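Local atomic coordinates of putative epoxide hydrolase protein (Klebsiella pneumoniae subsp. pneumoniae, PDB entry 5BOV), a protein that is a putative epoxide hydrolase of the alpha/beta hydrolase family, possibly with lipase-like activity on monoacylglycerols. Residues Pro260-Ala263 with Ser264-Ala267. Residues are numbered along the deposited sequence; the frame is centred on the assembly and turned at random.
Sequences PAPA and SYRA
The Y265 ring lies with one face against the backbone of P262: CA of P262 stands 3.8 Å from the ring centroid and 22° off the ring normal, the geometry of a CH-pi contact. P262 O lies over the same face, 3.5 Å above the ring plane and offset toward the rim. At the ring's edge P260 takes over, its CG 3.8 Å from CD2 of Y265 and the two side chains crossing at about a right angle. Water 1 also lies in the ring plane, accepting from Y265 OH at 2.6 Å and donating to P260 O. With CG between the backbone N and the carbonyl carbon (chi1 51°), the ring turns back over P262, and the two side chains lie side by side, pointing the same way.

S264 OG donates to A261 O at 2.6 Å, in the carbonyl plane; S264 N reaches A261 O at 2.9 Å from well above that plane. Y265 N to P262 O (3.1 Å, N-H...O angle 153°) repeats the i to i+3 step, and the weak R266 N to A263 O bond follows it.

Such bonding marks a single short helical turn, here within the crossover between strands 247-252 and 273-278; Y265 also touches Y273 and H275 of the latter. The Y265 N bond fixes only the backbone; CH-pi packing, P260 and the water bridge probably limit the ring's swing.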
ATOM      1  N   PRO A 260     -13.207  -3.742   6.030  1.00 18.26           N
ATOM      2  CA  PRO A 260     -13.859  -4.618   7.011  1.00 18.41           C
ATOM      3  C   PRO A 260     -14.108  -3.981   8.351  1.00 17.93           C
ATOM      4  O   PRO A 260     -13.462  -2.994   8.753  1.00 17.40           O
ATOM      5  CB  PRO A 260     -12.860  -5.790   7.173  1.00 17.73           C
ATOM      6  CG  PRO A 260     -11.648  -5.422   6.479  1.00 18.35           C
ATOM      7  CD  PRO A 260     -11.779  -4.082   5.843  1.00 18.59           C
ATOM      8  N   ALA A 261     -15.054  -4.546   9.080  1.00 18.12           N
ATOM      9  CA  ALA A 261     -15.263  -4.139  10.432  1.00 17.79           C
ATOM     10  C   ALA A 261     -14.087  -4.661  11.277  1.00 16.97           C
ATOM     11  O   ALA A 261     -13.670  -5.817  11.151  1.00 16.30           O
ATOM     12  CB  ALA A 261     -16.551  -4.705  10.973  1.00 17.97           C
ATOM     13  N   PRO A 262     -13.546  -3.826  12.178  1.00 16.98           N
ATOM     14  CA  PRO A 262     -12.435  -4.312  13.042  1.00 17.02           C
ATOM     15  C   PRO A 262     -12.598  -5.599  13.781  1.00 16.75           C
ATOM     16  O   PRO A 262     -11.681  -6.472  13.823  1.00 15.75           O
ATOM     17  CB  PRO A 262     -12.241  -3.173  14.039  1.00 18.10           C
ATOM     18  CG  PRO A 262     -12.680  -1.981  13.307  1.00 17.40           C
ATOM     19  CD  PRO A 262     -13.834  -2.407  12.398  1.00 17.71           C
ATOM     20  N   ALA A 263     -13.803  -5.859  14.334  1.00 16.93           N
ATOM     21  CA  ALA A 263     -13.951  -7.150  15.028  1.00 17.39           C
ATOM     22  C   ALA A 263     -13.678  -8.337  14.103  1.00 16.61           C
ATOM     23  O   ALA A 263     -13.348  -9.444  14.544  1.00 18.33           O
ATOM     24  CB  ALA A 263     -15.376  -7.268  15.620  1.00 19.33           C
ATOM     25  N   SER A 264     -13.966  -8.164  12.820  1.00 14.69           N
ATOM     26  CA  SER A 264     -13.867  -9.233  11.832  1.00 14.40           C
ATOM     27  C   SER A 264     -12.454  -9.737  11.619  1.00 13.65           C
ATOM     28  O   SER A 264     -12.233 -10.895  11.174  1.00 14.83           O
ATOM     29  CB  SER A 264     -14.513  -8.859  10.505  1.00 14.01           C
ATOM     30  OG  SER A 264     -13.700  -7.988   9.689  1.00 13.25           O
ATOM     31  N   TYR A 265     -11.464  -8.868  11.898  1.00 11.95           N
ATOM     32  CA  TYR A 265     -10.069  -9.245  11.659  1.00 10.80           C
ATOM     33  C   TYR A 265      -9.253  -9.403  12.937  1.00 10.79           C
ATOM     34  O   TYR A 265      -8.035  -9.655  12.859  1.00 10.26           O
ATOM     35  CB  TYR A 265      -9.362  -8.355  10.634  1.00 10.91           C
ATOM     36  CG  TYR A 265      -9.468  -6.876  10.859  1.00 10.72           C
ATOM     37  CD1 TYR A 265      -8.750  -6.240  11.862  1.00 10.80           C
ATOM     38  CD2 TYR A 265     -10.170  -6.084   9.954  1.00 10.89           C
ATOM     39  CE1 TYR A 265      -8.812  -4.858  12.008  1.00 10.81           C
ATOM     40  CE2 TYR A 265     -10.234  -4.704  10.075  1.00 10.70           C
ATOM     41  CZ  TYR A 265      -9.527  -4.072  11.102  1.00 11.33           C
ATOM     42  OH  TYR A 265      -9.600  -2.689  11.223  1.00 11.45           O
ATOM     43  N   ARG A 266      -9.890  -9.352  14.098  1.00 10.41           N
ATOM     44  CA  ARG A 266      -9.121  -9.435  15.373  1.00 10.39           C
ATOM     45  C   ARG A 266      -8.239 -10.690  15.413  1.00 10.74           C
ATOM     46  O   ARG A 266      -7.059 -10.611  15.755  1.00 11.00           O
ATOM     47  CB  ARG A 266     -10.027  -9.367  16.576  1.00 10.66           C
ATOM     48  CG  ARG A 266      -9.338  -9.667  17.887  1.00 11.13           C
ATOM     49  CD  ARG A 266      -8.307  -8.627  18.239  1.00 10.94           C
ATOM     50  NE  ARG A 266      -7.475  -8.980  19.404  1.00 12.24           N
ATOM     51  CZ  ARG A 266      -6.314  -9.658  19.363  1.00 11.79           C
ATOM     52  NH1 ARG A 266      -5.839 -10.106  18.259  1.00 12.31           N
ATOM     53  NH2 ARG A 266      -5.620  -9.852  20.462  1.00 12.83           N
ATOM     54  N   ALA A 267      -8.837 -11.810  15.013  1.00 10.91           N
ATOM     55  CA  ALA A 267      -8.156 -13.072  15.170  1.00 11.28           C
ATOM     56  C   ALA A 267      -7.201 -13.376  14.043  1.00 11.33           C
ATOM     57  O   ALA A 267      -6.588 -14.444  14.072  1.00 12.57           O
ATOM     58  CB  ALA A 267      -9.192 -14.195  15.309  1.00 11.64           C
TER
HETATM   59  O   HOH W   1     -11.208  -1.617   9.439  1.00 12.85           O
HETATM   60  O   HOH W   2     -11.754 -12.249  14.496  1.00 15.30           O